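Local structure of beta-d-glucoside glucohydrolase (3ZZ1) at residues F693-G698 with S708-A713; L587-T592 with A615-D620. The protein probably hydrolyses terminal, non-reducing beta-D-glucosyl residues with release of beta-D-glucose, as a secreted family 3 glycoside hydrolase of cellulose breakdown. All blocks are in the same frame, centred on the assembly; numbering follows the deposited sequence.

How the contacts relate
Following the chain from its N terminus, contact 2 comes first. It pairs 587-592 with 615-620 and closes a loop of 22 residues, part of it strand. Contact 1 follows in series: 693-698 turns back through nine residues to 708-713, the C terminus, as a beta hairpin. Neither loop encloses or crosses the other. Each contact belongs to a different antiparallel sheet of the fibronectin type III-like domain, and the two sheets pack face to face. The centres of the two contacts are about 9 Å apart. Leu710 of contact 1 lies against Val589, Ser591 and Ala615 of contact 2, and Ser708 touches Leu587. Each contact knits one layer of the sandwich, and this packing joins the two layers.

Contact 1: residues F693-G698 with S708-A713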
loop_
_atom_site.group_PDB
_atom_site.type_symbol
_atom_site.label_atom_id
_atom_site.label_comp_id
_atom_site.label_asym_id
_atom_site.label_seq_id
_atom_site.Cartn_x
_atom_site.Cartn_y
_atom_site.Cartn_z
ATOM N N PHE A 693 -14.242 26.484 -2.219
ATOM C CA PHE A 693 -13.223 25.456 -2.389
ATOM C C PHE A 693 -12.726 25.486 -3.823
ATOM O O PHE A 693 -13.524 25.485 -4.761
ATOM C CB PHE A 693 -13.810 24.067 -2.118
ATOM C CG PHE A 693 -14.051 23.761 -0.663
ATOM C CD1 PHE A 693 -15.148 24.289 0.009
ATOM C CD2 PHE A 693 -13.203 22.901 0.023
ATOM C CE1 PHE A 693 -15.376 23.986 1.355
ATOM C CE2 PHE A 693 -13.429 22.588 1.365
ATOM C CZ PHE A 693 -14.516 23.135 2.028
ATOM N N GLY A 694 -11.410 25.505 -4.000
ATOM C CA GLY A 694 -10.819 25.396 -5.331
ATOM C C GLY A 694 -10.969 23.986 -5.879
ATOM O O GLY A 694 -10.638 23.008 -5.201
ATOM N N ILE A 695 -11.484 23.881 -7.100
ATOM C CA ILE A 695 -11.637 22.589 -7.767
ATOM C C ILE A 695 -10.668 22.522 -8.944
ATOM O O ILE A 695 -10.737 23.338 -9.863
ATOM C CB ILE A 695 -13.103 22.359 -8.222
ATOM C CG1 ILE A 695 -14.065 22.429 -7.020
ATOM C CG2 ILE A 695 -13.253 21.044 -8.998
ATOM C CD1 ILE A 695 -13.775 21.432 -5.896
ATOM N N SER A 696 -9.754 21.557 -8.893
ATOM C CA SER A 696 -8.719 21.408 -9.913
ATOM C C SER A 696 -8.688 19.988 -10.456
ATOM O O SER A 696 -8.484 19.029 -9.706
ATOM C CB SER A 696 -7.350 21.787 -9.346
ATOM O OG SER A 696 -7.292 23.173 -9.051
ATOM N N VAL A 697 -8.902 19.859 -11.762
ATOM C CA VAL A 697 -8.880 18.562 -12.426
ATOM C C VAL A 697 -7.803 18.551 -13.510
ATOM O O VAL A 697 -7.670 19.507 -14.275
ATOM C CB VAL A 697 -10.271 18.181 -13.027
ATOM C CG1 VAL A 697 -10.184 16.890 -13.836
ATOM C CG2 VAL A 697 -11.324 18.040 -11.930
ATOM N N GLY A 698 -7.032 17.469 -13.561
ATOM C CA GLY A 698 -6.005 17.327 -14.580
ATOM C C GLY A 698 -5.315 15.983 -14.618
ATOM O O GLY A 698 -5.797 14.999 -14.035
ATOM N N SER A 708 -12.539 24.889 -11.357
ATOM C CA SER A 708 -13.845 25.425 -11.002
ATOM C C SER A 708 -13.835 25.743 -9.506
ATOM O O SER A 708 -12.767 25.841 -8.890
ATOM C CB SER A 708 -14.946 24.417 -11.343
ATOM O OG SER A 708 -16.236 25.012 -11.300
ATOM N N THR A 709 -15.023 25.913 -8.932
ATOM C CA THR A 709 -15.169 26.198 -7.510
ATOM C C THR A 709 -16.324 25.399 -6.919
ATOM O O THR A 709 -17.298 25.071 -7.608
ATOM C CB THR A 709 -15.434 27.702 -7.244
ATOM O OG1 THR A 709 -16.533 28.144 -8.046
ATOM C CG2 THR A 709 -14.196 28.551 -7.556
ATOM N N LEU A 710 -16.196 25.074 -5.639
ATOM C CA LEU A 710 -17.284 24.484 -4.881
ATOM C C LEU A 710 -17.560 25.429 -3.716
ATOM O O LEU A 710 -16.662 25.753 -2.938
ATOM C CB LEU A 710 -16.914 23.075 -4.400
ATOM C CG LEU A 710 -18.058 22.182 -3.898
ATOM C CD1 LEU A 710 -17.748 20.719 -4.181
ATOM C CD2 LEU A 710 -18.338 22.397 -2.419
ATOM N N SER A 711 -18.807 25.874 -3.614
ATOM C CA SER A 711 -19.183 26.899 -2.664
ATOM C C SER A 711 -19.974 26.320 -1.493
ATOM O O SER A 711 -21.021 25.705 -1.687
ATOM C CB SER A 711 -19.997 27.980 -3.381
ATOM O OG SER A 711 -20.470 28.950 -2.473
ATOM N N VAL A 712 -19.459 26.525 -0.282
ATOM C CA VAL A 712 -20.132 26.105 0.951
ATOM C C VAL A 712 -20.530 27.348 1.757
ATOM O O VAL A 712 -19.669 28.137 2.148
ATOM C CB VAL A 712 -19.223 25.173 1.799
ATOM C CG1 VAL A 712 -19.926 24.740 3.080
ATOM C CG2 VAL A 712 -18.809 23.952 0.990
ATOM N N ALA A 713 -21.831 27.518 1.991
ATOM C CA ALA A 713 -22.360 28.711 2.677
ATOM C C ALA A 713 -21.906 28.814 4.136
ATOM O O ALA A 713 -21.724 27.799 4.812
ATOM C CB ALA A 713 -23.882 28.754 2.588
#
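Leu710 O accepts the backbone N-H of Phe693 at 2.6 Å, the shortest polar bond between the strands. The bond is nearly straight, 167° at the hydrogen. The same oxygen sits at the edge of the Phe693 ring, near its plane, 3.6 Å from CD1. Leu710 N returns a bond to Phe693 O and completes the antiparallel hydrogen-bonded pair. Ile695 and Ser708 form the next such pair. There Ile695 N reaches Ser708 O from above the carbonyl plane, 50° out of it. Between these pairs, Thr709 CA lies 3.3 Å from Phe693 O in a CA-H...O contact. Phe693 CG is anti to the carbonyl carbon (chi1 -74°), which carries the ring towards Val712. Its CE1 meets Val712 CG2 at 3.5 Å, an oblique approach. Ile695 CD1 reaches Leu710 CB at 3.8 Å on the same sheet face. With an alanine in place of Phe693, Val712 CG2 would probably lose its aromatic partner and a gap would open beside it. The pair is a beta hairpin at the edge of a four-stranded sheet. Strand 629-638 flanks 691-698 across from 704-712, and Tyr639 meets the Phe693 ring edge-to-face. Ile695 and Leu710 face the other sheet, touching Val617 and Ala615 of strand 613-623.

Contact 2: residues L587-T592 with A615-D620; sequences LSVLST and ATVTVD
Leu587 reaches across to two valines with one methyl. Its CG is anti to the backbone N (chi1 177°), and the end of the side chain bends nearer the partner strand than its base. CD1 meets Val617 CG1 at 3.5 Å, a tight carbon contact made obliquely, and also touches Val619 CG1. The Leu587 CA lies 3.4 Å from Thr618 O in a CA-H...O contact.

Ser588 pairs with Thr618 through two backbone bonds. Ser588 N to Thr618 O is 3.0 Å. The Ser588 OG sits between the backbone N and the carbonyl carbon (chi1 80°), which sets it 3.6 Å from Thr618 CB and within reach of a water. The water joins this OG, at 2.8 Å, to Thr618 OG1. It also donates to Thr616 O, at 2.7 Å. That carbonyl is therefore gripped twice, by the water and by the N-H of Leu590.

Val589 stands beside Val617, both side chains pointing the same way, with CG2 meeting CG2 at 4.0 Å.

Leu590 N bonds to Thr616 O almost perfectly straight, 177° at the hydrogen. Leu590 O takes Thr616 N in return, at 2.7 Å.

Ser591 lays its CB and OG against the Ala615 methyl. The OG itself bonds to the backbone N of Ala593.

The two faces of the antiparallel ladder differ mainly in what they meet. Val589, Ser591, Ala615 and Val617 share the face that packs on the other sheet of the sandwich, against Ile695 and Leu710. The reverse carries the hydroxyls of Ser588 and Thr618 and the bridging water, with Leu590 and Thr616 also there. Four backbone bonds thus hold the strands, with methyl packing on the inner face and one water-mediated link on the outer.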
loop_
_atom_site.group_PDB
_atom_site.type_symbol
_atom_site.label_atom_id
_atom_site.label_comp_id
_atom_site.label_asym_id
_atom_site.label_seq_id
_atom_site.Cartn_x
_atom_site.Cartn_y
_atom_site.Cartn_z
ATOM N N LEU A 587 -16.135 20.945 -17.299
ATOM C CA LEU A 587 -16.083 20.746 -15.856
ATOM C C LEU A 587 -17.369 21.240 -15.198
ATOM O O LEU A 587 -17.735 22.405 -15.337
ATOM C CB LEU A 587 -14.859 21.445 -15.254
ATOM C CG LEU A 587 -14.631 21.435 -13.736
ATOM C CD1 LEU A 587 -14.688 20.035 -13.157
ATOM C CD2 LEU A 587 -13.289 22.057 -13.420
ATOM N N SER A 588 -18.049 20.340 -14.492
ATOM C CA SER A 588 -19.241 20.694 -13.729
ATOM C C SER A 588 -19.120 20.253 -12.271
ATOM O O SER A 588 -18.507 19.226 -11.975
ATOM C CB SER A 588 -20.485 20.076 -14.358
ATOM O OG SER A 588 -20.601 18.717 -13.990
ATOM N N VAL A 589 -19.715 21.033 -11.373
ATOM C CA VAL A 589 -19.677 20.769 -9.935
ATOM C C VAL A 589 -21.103 20.821 -9.403
ATOM O O VAL A 589 -21.756 21.859 -9.483
ATOM C CB VAL A 589 -18.792 21.814 -9.176
ATOM C CG1 VAL A 589 -18.892 21.632 -7.659
ATOM C CG2 VAL A 589 -17.335 21.739 -9.632
ATOM N N LEU A 590 -21.581 19.695 -8.882
ATOM C CA LEU A 590 -22.900 19.610 -8.256
ATOM C C LEU A 590 -22.692 19.390 -6.768
ATOM O O LEU A 590 -21.991 18.458 -6.375
ATOM C CB LEU A 590 -23.708 18.455 -8.858
ATOM C CG LEU A 590 -25.202 18.315 -8.528
ATOM C CD1 LEU A 590 -25.925 17.590 -9.657
ATOM C CD2 LEU A 590 -25.446 17.599 -7.197
ATOM N N SER A 591 -23.307 20.232 -5.942
ATOM C CA SER A 591 -23.024 20.222 -4.515
ATOM C C SER A 591 -24.206 20.647 -3.654
ATOM O O SER A 591 -24.903 21.614 -3.964
ATOM C CB SER A 591 -21.825 21.124 -4.209
ATOM O OG SER A 591 -21.496 21.070 -2.832
ATOM N N THR A 592 -24.411 19.910 -2.566
ATOM C CA THR A 592 -25.382 20.269 -1.532
ATOM C C THR A 592 -24.683 20.357 -0.168
ATOM O O THR A 592 -25.333 20.428 0.876
ATOM C CB THR A 592 -26.545 19.256 -1.465
ATOM O OG1 THR A 592 -26.024 17.936 -1.271
ATOM C CG2 THR A 592 -27.375 19.293 -2.749
ATOM N N ALA A 615 -21.292 15.942 -2.797
ATOM C CA ALA A 615 -20.998 16.623 -4.061
ATOM C C ALA A 615 -20.508 15.669 -5.151
ATOM O O ALA A 615 -20.080 14.543 -4.870
ATOM C CB ALA A 615 -19.978 17.736 -3.840
ATOM N N THR A 616 -20.574 16.140 -6.393
ATOM C CA THR A 616 -20.171 15.366 -7.563
ATOM C C THR A 616 -19.477 16.286 -8.570
ATOM O O THR A 616 -20.037 17.303 -8.987
ATOM C CB THR A 616 -21.389 14.674 -8.227
ATOM O OG1 THR A 616 -22.067 13.857 -7.263
ATOM C CG2 THR A 616 -20.955 13.795 -9.404
ATOM N N VAL A 617 -18.248 15.934 -8.930
ATOM C CA VAL A 617 -17.494 16.678 -9.929
ATOM C C VAL A 617 -17.301 15.798 -11.163
ATOM O O VAL A 617 -16.895 14.635 -11.053
ATOM C CB VAL A 617 -16.127 17.195 -9.374
ATOM C CG1 VAL A 617 -15.356 17.953 -10.446
ATOM C CG2 VAL A 617 -16.339 18.107 -8.176
ATOM N N THR A 618 -17.600 16.370 -12.328
ATOM C CA THR A 618 -17.577 15.657 -13.604
ATOM C C THR A 618 -16.736 16.400 -14.652
ATOM O O THR A 618 -16.779 17.630 -14.735
ATOM C CB THR A 618 -19.018 15.468 -14.143
ATOM O OG1 THR A 618 -19.782 14.684 -13.215
ATOM C CG2 THR A 618 -19.015 14.784 -15.483
ATOM N N VAL A 619 -15.961 15.640 -15.424
ATOM C CA VAL A 619 -15.233 16.152 -16.591
ATOM C C VAL A 619 -15.342 15.155 -17.738
ATOM O O VAL A 619 -15.544 13.962 -17.509
ATOM C CB VAL A 619 -13.713 16.400 -16.323
ATOM C CG1 VAL A 619 -13.492 17.674 -15.546
ATOM C CG2 VAL A 619 -13.057 15.196 -15.631
ATOM N N ASP A 620 -15.208 15.655 -18.964
ATOM C CA ASP A 620 -15.132 14.804 -20.143
ATOM C C ASP A 620 -13.676 14.606 -20.523
ATOM O O ASP A 620 -12.870 15.532 -20.423
ATOM C CB ASP A 620 -15.890 15.424 -21.317
ATOM C CG ASP A 620 -17.385 15.423 -21.109
ATOM O OD1 ASP A 620 -17.857 14.745 -20.169
ATOM O OD2 ASP A 620 -18.092 16.094 -21.890
HETATM O O HOH W 1 -20.818 17.200 -11.607
#